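Local atomic coordinates of iron-regulated ABC transporter siderophore-binding protein SirA (Staphylococcus aureus subsp. aureus, PDB entry 3MWF), a protein that binds the siderophore staphyloferrin B and, probably at the cell surface, passes its iron complex to an ABC transporter for uptake. Residues K121-G124 with K125-K129; E134-L137 with K138-D141; I58-D61 with L62-T65; V24-Y28 with Q29-D33. All blocks are in the same frame, centred on the assembly; numbering follows the deposited sequence. Where two conformers were deposited one is given.

All four contacts are local and belong to the N-terminal half of the binding protein. Contact 4 is fully buried, where strand 24-26 turns into helix 29-37, and it relies on a threonine hydroxyl pair and a methyl-on-ring contact. Contact 3 packs against that same helix, burying Ile-58 and Leu-62 while most of its polar side chains stay at least partly exposed. Contact 1, the partly buried end of helix 116-127, sends Met-123 into contact 4. Contact 2 lies near the start of the next helix, 130-155, and touches contact 1 through Leu-137 and Lys-121. It is the most exposed of the four, with mostly charged side chains, whereas contact 1 is chiefly backbone bonding at a helix end.

Contact 1 (K121-G124 with K125-K129)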
loop_
_atom_site.group_PDB
_atom_site.type_symbol
_atom_site.label_atom_id
_atom_site.label_comp_id
_atom_site.label_asym_id
_atom_site.label_seq_id
_atom_site.Cartn_x
_atom_site.Cartn_y
_atom_site.Cartn_z
ATOM N N LYS A 121 -8.713 -11.148 -0.319
ATOM C CA LYS A 121 -10.032 -11.818 -0.276
ATOM C C LYS A 121 -10.725 -11.849 -1.635
ATOM O O LYS A 121 -11.181 -12.907 -2.073
ATOM C CB LYS A 121 -10.948 -11.137 0.750
ATOM C CG LYS A 121 -10.541 -11.370 2.179
ATOM C CD LYS A 121 -11.354 -10.456 3.116
ATOM C CE LYS A 121 -10.464 -9.880 4.218
ATOM N NZ LYS A 121 -11.256 -9.242 5.327
ATOM N N LEU A 122 -10.799 -10.698 -2.302
ATOM C CA LEU A 122 -11.420 -10.613 -3.625
ATOM C C LEU A 122 -10.729 -11.531 -4.626
ATOM O O LEU A 122 -11.390 -12.250 -5.380
ATOM C CB LEU A 122 -11.393 -9.180 -4.150
ATOM C CG LEU A 122 -11.974 -8.961 -5.549
ATOM C CD1 LEU A 122 -13.432 -9.372 -5.607
ATOM C CD2 LEU A 122 -11.855 -7.506 -5.935
ATOM N N MET A 123 -9.404 -11.470 -4.663
ATOM C CA MET A 123 -8.675 -12.263 -5.639
ATOM C C MET A 123 -8.727 -13.740 -5.302
ATOM O O MET A 123 -8.773 -14.573 -6.219
ATOM C CB MET A 123 -7.250 -11.746 -5.815
ATOM C CG MET A 123 -7.217 -10.387 -6.508
ATOM S SD MET A 123 -5.566 -9.721 -6.809
ATOM C CE MET A 123 -4.966 -10.943 -7.979
ATOM N N GLY A 124 -8.784 -14.053 -4.008
ATOM C CA GLY A 124 -8.974 -15.436 -3.561
ATOM C C GLY A 124 -10.248 -16.013 -4.180
ATOM O O GLY A 124 -10.239 -17.120 -4.751
ATOM N N LYS A 125 -11.339 -15.253 -4.080
ATOM C CA LYS A 125 -12.628 -15.678 -4.635
ATOM C C LYS A 125 -12.609 -15.776 -6.170
ATOM O O LYS A 125 -13.085 -16.756 -6.740
ATOM C CB LYS A 125 -13.758 -14.765 -4.159
ATOM C CG LYS A 125 -15.147 -15.325 -4.467
ATOM C CD LYS A 125 -16.234 -14.691 -3.596
ATOM C CE LYS A 125 -17.646 -15.093 -4.063
ATOM N NZ LYS A 125 -17.854 -16.583 -4.113
ATOM N N ALA A 126 -12.035 -14.762 -6.819
ATOM C CA ALA A 126 -12.030 -14.669 -8.262
ATOM C C ALA A 126 -11.187 -15.767 -8.886
ATOM O O ALA A 126 -11.528 -16.277 -9.971
ATOM C CB ALA A 126 -11.540 -13.279 -8.711
ATOM N N LEU A 127 -10.111 -16.138 -8.201
ATOM C CA LEU A 127 -9.132 -17.100 -8.736
ATOM C C LEU A 127 -9.381 -18.554 -8.335
ATOM O O LEU A 127 -8.648 -19.451 -8.793
ATOM C CB LEU A 127 -7.704 -16.709 -8.326
ATOM C CG LEU A 127 -7.129 -15.453 -8.985
ATOM C CD1 LEU A 127 -5.882 -14.998 -8.230
ATOM C CD2 LEU A 127 -6.782 -15.769 -10.415
ATOM N N GLY A 128 -10.399 -18.773 -7.503
ATOM C CA GLY A 128 -10.639 -20.063 -6.841
ATOM C C GLY A 128 -9.457 -20.449 -5.965
ATOM O O GLY A 128 -9.008 -21.604 -5.973
ATOM N N LYS A 129 -8.926 -19.467 -5.238
ATOM C CA LYS A 129 -7.825 -19.681 -4.303
ATOM C C LYS A 129 -8.222 -19.197 -2.899
ATOM O O LYS A 129 -7.409 -18.596 -2.175
ATOM C CB LYS A 129 -6.565 -18.948 -4.781
ATOM C CG LYS A 129 -6.004 -19.420 -6.114
ATOM C CD LYS A 129 -5.232 -20.717 -6.012
ATOM C CE LYS A 129 -4.603 -21.041 -7.348
ATOM N NZ LYS A 129 -4.074 -22.426 -7.364
#
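This is the C-terminal end of a helix: residues Lys-121 to Gly-124 and Lys-125 to Lys-129 form the last turns of helix 116-127 and the bend into helix 130-155. Ordinary helical bonds lead in, with Lys-125 N donating to Lys-121 O (3.1 Å) and Ala-126 N to Leu-122 O (3.0 Å). In the bond from Leu-127 N to Met-123 O (2.9 Å) the N-H is already less straight, at 144°. Gly-124 O then reaches one residue further than a helix would, taking Lys-129 N at 2.7 Å in the carbonyl plane, while Gly-128 N makes a weak bond to Lys-125 O. Gly-128 has a phi of 60°, a left-handed conformation that a residue without CB adopts easily. Above this backbone, Met-123 and Leu-127 run side by side in the same direction, CE meeting CD1 at 4.2 Å. In Leu-127, CG sits beside its own backbone N (chi1 -70°), and this brings CG to 3.3 Å from Met-123 O, partly screening that carbonyl. Both side chains lie on Leu-38, and Met-123 continues onto Val-34 of helix 29-37. Lys-20 NZ bonds to Gly-128 O. Two bonds back into the last turn, closed by a glycine of positive phi, make a Schellman motif, and Lys-129 directly serves as the N-cap of the following helix.

Contact 2 (E134-L137 with K138-D141); sequences EDLL and KKYD
Leu-136 and Lys-139 meet across one turn of helix 130-155, the lysine's bent chain crossing the leucine so that NZ comes to 4.1 Å from CD2. The backbone beneath is tightly closed. Lys-138 N donates a hydrogen bond to Glu-134 O at 2.9 Å, and Asp-141 N bonds to Leu-137 O, also at 2.9 Å, with an N-H angle of 167°. Asp-141 CG lies 3.3 Å from Leu-137 O, out past the oxygen that also accepts the N-H of Asp-141. Leu-137 and Tyr-140 make up the packed side: Leu-137 lies on Lys-117, Thr-120 and Lys-121 of helix 116-127, and the buried Tyr-140 ring meets Phe-116 edge-to-face and hydrogen-bonds Asp-187 through its OH. With CG anti to its backbone N (chi1 171°), Tyr-140 projects away from the first turn and touches it mainly through CB, 3.6 Å from Leu-137 O. The outer side is looser. Lys-138 folds back through three bent torsions toward Glu-134, yet NZ stops 4.4 Å from OE1, too far for a salt bridge. The polar end of Lys-139 is held elsewhere, by Tyr-277 OH, which also bonds Leu-136 O and so ties this turn to helix 277-290. The chemistry implies that backbone hydrogen bonds define the turn, and Tyr-140 and Tyr-277 link it to neighbouring parts of the fold, while the nearness of Glu-134 and Lys-138 probably adds no more than a weak electrostatic attraction.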
loop_
_atom_site.group_PDB
_atom_site.type_symbol
_atom_site.label_atom_id
_atom_site.label_comp_id
_atom_site.label_asym_id
_atom_site.label_seq_id
_atom_site.Cartn_x
_atom_site.Cartn_y
_atom_site.Cartn_z
ATOM N N GLU A 134 -7.111 -17.302 2.622
ATOM C CA GLU A 134 -7.338 -17.420 4.053
ATOM C C GLU A 134 -6.036 -17.686 4.813
ATOM O O GLU A 134 -5.799 -17.058 5.843
ATOM C CB GLU A 134 -8.367 -18.512 4.343
ATOM C CG GLU A 134 -9.277 -18.178 5.509
ATOM C CD GLU A 134 -10.182 -19.328 5.909
ATOM O OE1 GLU A 134 -10.199 -19.649 7.117
ATOM O OE2 GLU A 134 -10.875 -19.904 5.030
ATOM N N ASP A 135 -5.198 -18.592 4.294
ATOM C CA ASP A 135 -3.913 -18.942 4.919
ATOM C C ASP A 135 -2.955 -17.730 4.920
ATOM O O ASP A 135 -2.273 -17.469 5.907
ATOM C CB ASP A 135 -3.242 -20.148 4.225
ATOM C CG ASP A 135 -4.067 -21.457 4.303
ATOM O OD1 ASP A 135 -4.874 -21.650 5.248
ATOM O OD2 ASP A 135 -3.891 -22.315 3.396
ATOM N N LEU A 136 -2.910 -16.989 3.810
ATOM C CA LEU A 136 -2.120 -15.760 3.763
ATOM C C LEU A 136 -2.543 -14.768 4.871
ATOM O O LEU A 136 -1.713 -14.267 5.620
ATOM C CB LEU A 136 -2.225 -15.112 2.377
ATOM C CG LEU A 136 -1.510 -15.754 1.175
ATOM C CD1 LEU A 136 -1.637 -14.831 -0.018
ATOM C CD2 LEU A 136 -0.026 -16.071 1.444
ATOM N N LEU A 137 -3.841 -14.529 4.982
ATOM C CA LEU A 137 -4.372 -13.565 5.927
ATOM C C LEU A 137 -4.190 -14.040 7.369
ATOM O O LEU A 137 -3.862 -13.241 8.247
ATOM C CB LEU A 137 -5.824 -13.227 5.589
ATOM C CG LEU A 137 -5.954 -12.502 4.224
ATOM C CD1 LEU A 137 -7.389 -12.060 3.964
ATOM C CD2 LEU A 137 -5.013 -11.302 4.113
ATOM N N LYS A 138 -4.346 -15.348 7.601
ATOM C CA LYS A 138 -4.023 -15.914 8.924
ATOM C C LYS A 138 -2.555 -15.650 9.300
ATOM O O LYS A 138 -2.276 -15.243 10.422
ATOM C CB LYS A 138 -4.349 -17.422 8.974
ATOM C CG LYS A 138 -4.042 -18.123 10.300
ATOM C CD LYS A 138 -5.143 -17.926 11.349
ATOM C CE LYS A 138 -6.228 -18.995 11.301
ATOM N NZ LYS A 138 -7.245 -18.763 10.208
ATOM N N LYS A 139 -1.634 -15.872 8.361
ATOM C CA LYS A 139 -0.221 -15.590 8.569
ATOM C C LYS A 139 0.037 -14.110 8.924
ATOM O O LYS A 139 0.870 -13.802 9.785
ATOM C CB LYS A 139 0.583 -15.991 7.319
ATOM C CG LYS A 139 2.076 -15.896 7.491
ATOM C CD LYS A 139 2.836 -16.958 6.652
ATOM C CE LYS A 139 3.683 -16.311 5.550
ATOM N NZ LYS A 139 2.874 -15.814 4.379
ATOM N N TYR A 140 -0.660 -13.199 8.241
ATOM C CA TYR A 140 -0.522 -11.793 8.559
ATOM C C TYR A 140 -1.058 -11.486 9.967
ATOM O O TYR A 140 -0.399 -10.803 10.754
ATOM C CB TYR A 140 -1.202 -10.903 7.495
ATOM C CG TYR A 140 -1.270 -9.433 7.887
ATOM C CD1 TYR A 140 -0.177 -8.581 7.706
ATOM C CD2 TYR A 140 -2.444 -8.898 8.411
ATOM C CE1 TYR A 140 -0.245 -7.235 8.095
ATOM C CE2 TYR A 140 -2.519 -7.574 8.782
ATOM C CZ TYR A 140 -1.438 -6.751 8.606
ATOM O OH TYR A 140 -1.552 -5.436 8.973
ATOM N N ASP A 141 -2.242 -11.997 10.266
ATOM C CA ASP A 141 -2.875 -11.787 11.573
ATOM C C ASP A 141 -1.996 -12.300 12.707
ATOM O O ASP A 141 -1.844 -11.626 13.740
ATOM C CB ASP A 141 -4.234 -12.472 11.620
ATOM C CG ASP A 141 -5.297 -11.733 10.841
ATOM O OD1 ASP A 141 -5.090 -10.550 10.434
ATOM O OD2 ASP A 141 -6.370 -12.341 10.643
#

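Contact 3 (I58-D61 with L62-T65)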
loop_
_atom_site.group_PDB
_atom_site.type_symbol
_atom_site.label_atom_id
_atom_site.label_comp_id
_atom_site.label_asym_id
_atom_site.label_seq_id
_atom_site.Cartn_x
_atom_site.Cartn_y
_atom_site.Cartn_z
ATOM N N ILE A 58 9.942 -8.558 -6.838
ATOM C CA ILE A 58 8.985 -9.453 -7.486
ATOM C C ILE A 58 9.284 -9.843 -8.945
ATOM O O ILE A 58 8.593 -10.713 -9.516
ATOM C CB ILE A 58 7.567 -8.816 -7.377
ATOM C CG1 ILE A 58 6.461 -9.871 -7.456
ATOM C CG2 ILE A 58 7.386 -7.639 -8.364
ATOM C CD1 ILE A 58 5.079 -9.289 -7.138
ATOM N N LYS A 59 10.293 -9.230 -9.551
ATOM C CA LYS A 59 10.444 -9.339 -11.012
ATOM C C LYS A 59 10.720 -10.787 -11.454
ATOM O O LYS A 59 10.283 -11.179 -12.537
ATOM C CB LYS A 59 11.484 -8.354 -11.566
ATOM C CG LYS A 59 12.900 -8.754 -11.299
ATOM C CD LYS A 59 13.899 -7.733 -11.806
ATOM C CE LYS A 59 15.316 -8.264 -11.549
ATOM N NZ LYS A 59 16.301 -7.165 -11.621
ATOM N N ASN A 60 11.397 -11.573 -10.605
ATOM C CA ASN A 60 11.695 -12.981 -10.935
ATOM C C ASN A 60 10.451 -13.868 -10.890
ATOM O O ASN A 60 10.462 -14.993 -11.407
ATOM C CB ASN A 60 12.823 -13.561 -10.047
ATOM C CG ASN A 60 14.202 -12.921 -10.330
ATOM O OD1 ASN A 60 14.488 -12.451 -11.440
ATOM N ND2 ASN A 60 15.058 -12.906 -9.317
ATOM N N ASP A 61 9.390 -13.368 -10.258
ATOM C CA ASP A 61 8.089 -14.034 -10.280
ATOM C C ASP A 61 7.209 -13.505 -11.409
ATOM O O ASP A 61 6.110 -14.030 -11.632
ATOM C CB ASP A 61 7.363 -13.832 -8.952
ATOM C CG ASP A 61 8.177 -14.258 -7.787
ATOM O OD1 ASP A 61 8.566 -13.384 -6.978
ATOM O OD2 ASP A 61 8.456 -15.465 -7.691
ATOM N N LEU A 62 7.685 -12.477 -12.115
ATOM C CA LEU A 62 6.954 -11.877 -13.229
ATOM C C LEU A 62 7.699 -11.999 -14.560
ATOM O O LEU A 62 7.503 -11.189 -15.465
ATOM C CB LEU A 62 6.668 -10.397 -12.971
ATOM C CG LEU A 62 5.863 -10.030 -11.730
ATOM C CD1 LEU A 62 5.766 -8.492 -11.618
ATOM C CD2 LEU A 62 4.470 -10.669 -11.771
ATOM N N LYS A 63 8.549 -13.006 -14.695
ATOM C CA LYS A 63 9.234 -13.149 -15.975
ATOM C C LYS A 63 8.184 -13.562 -17.028
ATOM O O LYS A 63 7.311 -14.402 -16.770
ATOM C CB LYS A 63 10.427 -14.100 -15.862
ATOM C CG LYS A 63 10.091 -15.563 -15.765
ATOM C CD LYS A 63 11.101 -16.329 -14.883
ATOM C CE LYS A 63 12.520 -15.763 -14.967
ATOM N NZ LYS A 63 13.168 -15.795 -13.615
ATOM N N ASP A 64 8.228 -12.925 -18.185
ATOM C CA ASP A 64 7.214 -13.136 -19.232
ATOM C C ASP A 64 5.867 -12.446 -18.986
ATOM O O ASP A 64 5.021 -12.428 -19.886
ATOM C CB ASP A 64 6.952 -14.634 -19.518
ATOM C CG ASP A 64 8.193 -15.388 -19.969
ATOM O OD1 ASP A 64 8.908 -14.912 -20.883
ATOM O OD2 ASP A 64 8.426 -16.483 -19.408
ATOM N N THR A 65 5.641 -11.908 -17.782
ATOM C CA THR A 65 4.496 -11.009 -17.586
ATOM C C THR A 65 4.658 -9.784 -18.479
ATOM O O THR A 65 5.686 -9.104 -18.453
ATOM C CB THR A 65 4.349 -10.560 -16.102
ATOM O OG1 THR A 65 4.173 -11.706 -15.267
ATOM C CG2 THR A 65 3.157 -9.586 -15.937
HETATM O O HOH W 1 8.545 -15.712 -13.151
#
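Lys-59 and Leu-62 close a short turn of chain: Leu-62 N donates to Lys-59 O at 2.9 Å. The donor stands above the carbonyl plane, 70° out of it, and therefore off the lone pairs. One residue earlier, Asp-61 N bonds Ile-58 O in the same three-residue step, the pattern of the 3-10 segment at Asn-60 and Asp-61. A type II beta turn follows immediately from Leu-62 to Thr-65, closed by Thr-65 N on Leu-62 O at 3.1 Å. A water spans the junction, donating a hydrogen bond to Asn-60 O at 2.7 Å and accepting one from Lys-63 N at 3.1 Å, bridging two groups that do not meet directly. On the inner side, Ile-58 and Leu-62 cross obliquely, with CG2 of the isoleucine 3.7 Å from CD1 of the leucine. Leu-62 keeps CG beside its backbone N (chi1 -59°), which brings CG to 3.6 Å from Ile-58 O, obliquely off the oxygen. Outside, the chain of Lys-63 bends back along the turn until NZ lies 3.6 Å from Asn-60 O, a long approach. Lys-59 turns instead to Glu-56 in a salt bridge, while Lys-54 NZ clasps the carbonyls of Leu-62 and Thr-65. These residues end the loop between strand 44-45 and strand 66-70, with Ile-58 and Leu-62 pressed against helix 29-37 at Val-36 and Thr-65 OG1 bonded to Pro-42 O.

Contact 4 (V24-Y28 with Q29-D33); sequences VVTLY and QGATD
Tyr-28 and Ala-31 meet at the first turn of helix 29-37, and the tyrosine side chain can be followed outward from the backbone. Its CB sits 3.2 Å from Gln-29 N. From there CG takes the position between backbone N and carbonyl carbon (chi1 58°), which folds the ring back over the start of the helix. CD2 and CE2 run past Ala-31 N, each 3.5 Å from it. Ala-31 CB stands over the ring face, 3.7 Å from the centroid and only 5° off the normal, a well-centred CH-pi contact. Beyond CZ the hydroxyl leaves the turn and bonds to Thr-110 and Thr-119, fixing the ring at its far end. The Tyr-28 carbonyl, at the N-cap position, receives Thr-32 N at 3.2 Å and, weakly, Ala-31 N. Further back on the strand, Thr-26 crosses Thr-32 at about a right angle, and their OG1 atoms hydrogen-bond at 2.7 Å, pairing two buried hydroxyls. Thr-26 CG2 lies beside Ala-31 O, 3.5 Å away, with Met-123 of helix 116-127 covering both residues. Gln-29 NE2 hydrogen-bonds Glu-71 OE1 and Glu-47 O, and its side chain, about 7 Å from the bound staphyloferrin B, touches Trp-49 of the ligand pocket. This is the strand-to-helix turn of the beta-alpha-beta unit formed by strand 24-26, helix 29-37 and strand 44-45, built on the mixed, largely parallel sheet of a periplasmic binding protein lobe close to the siderophore pocket.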
loop_
_atom_site.group_PDB
_atom_site.type_symbol
_atom_site.label_atom_id
_atom_site.label_comp_id
_atom_site.label_asym_id
_atom_site.label_seq_id
_atom_site.Cartn_x
_atom_site.Cartn_y
_atom_site.Cartn_z
ATOM N N VAL A 24 -4.544 -13.905 -15.808
ATOM C CA VAL A 24 -5.024 -12.725 -15.087
ATOM C C VAL A 24 -4.148 -11.505 -15.364
ATOM O O VAL A 24 -2.920 -11.624 -15.472
ATOM C CB VAL A 24 -5.150 -13.000 -13.563
ATOM C CG1 VAL A 24 -3.788 -13.242 -12.941
ATOM C CG2 VAL A 24 -5.869 -11.848 -12.849
ATOM N N VAL A 25 -4.793 -10.348 -15.520
ATOM C CA VAL A 25 -4.123 -9.071 -15.720
ATOM C C VAL A 25 -4.409 -8.247 -14.474
ATOM O O VAL A 25 -5.563 -8.078 -14.101
ATOM C CB VAL A 25 -4.609 -8.353 -16.992
ATOM C CG1 VAL A 25 -4.115 -6.900 -17.029
ATOM C CG2 VAL A 25 -4.129 -9.125 -18.238
ATOM N N THR A 26 -3.351 -7.733 -13.849
ATOM C CA THR A 26 -3.467 -6.965 -12.604
ATOM C C THR A 26 -3.160 -5.512 -12.865
ATOM O O THR A 26 -2.083 -5.177 -13.376
ATOM C CB THR A 26 -2.550 -7.557 -11.505
ATOM O OG1 THR A 26 -1.239 -7.802 -12.051
ATOM C CG2 THR A 26 -3.131 -8.842 -10.975
ATOM N N LEU A 27 -4.104 -4.634 -12.506
ATOM C CA LEU A 27 -4.026 -3.199 -12.849
ATOM C C LEU A 27 -3.647 -2.274 -11.701
ATOM O O LEU A 27 -3.726 -1.065 -11.845
ATOM C CB LEU A 27 -5.355 -2.724 -13.461
ATOM C CG LEU A 27 -5.737 -3.487 -14.745
ATOM C CD1 LEU A 27 -7.013 -2.891 -15.321
ATOM C CD2 LEU A 27 -4.632 -3.409 -15.788
ATOM N N TYR A 28 -3.259 -2.846 -10.562
ATOM C CA TYR A 28 -2.549 -2.038 -9.574
ATOM C C TYR A 28 -1.471 -2.854 -8.873
ATOM O O TYR A 28 -1.551 -4.071 -8.843
ATOM C CB TYR A 28 -3.515 -1.386 -8.577
ATOM C CG TYR A 28 -4.414 -2.274 -7.773
ATOM C CD1 TYR A 28 -5.684 -2.629 -8.260
ATOM C CD2 TYR A 28 -4.070 -2.660 -6.471
ATOM C CE1 TYR A 28 -6.563 -3.393 -7.472
ATOM C CE2 TYR A 28 -4.931 -3.438 -5.689
ATOM C CZ TYR A 28 -6.187 -3.764 -6.185
ATOM O OH TYR A 28 -7.068 -4.512 -5.437
ATOM N N GLN A 29 -0.473 -2.169 -8.301
ATOM C CA GLN A 29 0.700 -2.866 -7.755
ATOM C C GLN A 29 0.318 -3.989 -6.801
ATOM O O GLN A 29 0.871 -5.082 -6.864
ATOM C CB GLN A 29 1.565 -1.859 -6.973
ATOM C CG GLN A 29 1.802 -0.514 -7.686
ATOM C CD GLN A 29 2.590 -0.661 -8.970
ATOM O OE1 GLN A 29 3.628 -1.309 -8.992
ATOM N NE2 GLN A 29 2.085 -0.062 -10.060
ATOM N N GLY A 30 -0.600 -3.711 -5.875
ATOM C CA GLY A 30 -0.925 -4.687 -4.830
ATOM C C GLY A 30 -1.599 -5.921 -5.393
ATOM O O GLY A 30 -1.428 -6.994 -4.857
ATOM N N ALA A 31 -2.378 -5.747 -6.460
ATOM C CA ALA A 31 -3.061 -6.860 -7.115
ATOM C C ALA A 31 -2.007 -7.770 -7.742
ATOM O O ALA A 31 -2.091 -8.997 -7.658
ATOM C CB ALA A 31 -4.037 -6.332 -8.170
ATOM N N THR A 32 -0.984 -7.169 -8.340
ATOM C CA THR A 32 0.129 -7.971 -8.907
ATOM C C THR A 32 0.822 -8.801 -7.838
ATOM O O THR A 32 1.095 -10.008 -8.030
ATOM C CB THR A 32 1.129 -7.055 -9.587
ATOM O OG1 THR A 32 0.429 -6.299 -10.580
ATOM C CG2 THR A 32 2.212 -7.885 -10.314
ATOM N N ASP A 33 1.072 -8.156 -6.710
ATOM C CA ASP A 33 1.684 -8.795 -5.564
ATOM C C ASP A 33 0.816 -9.918 -5.022
ATOM O O ASP A 33 1.302 -11.014 -4.726
ATOM C CB ASP A 33 1.969 -7.742 -4.483
ATOM C CG ASP A 33 2.645 -8.337 -3.234
ATOM O OD1 ASP A 33 1.971 -9.076 -2.465
ATOM O OD2 ASP A 33 3.858 -8.037 -3.022
#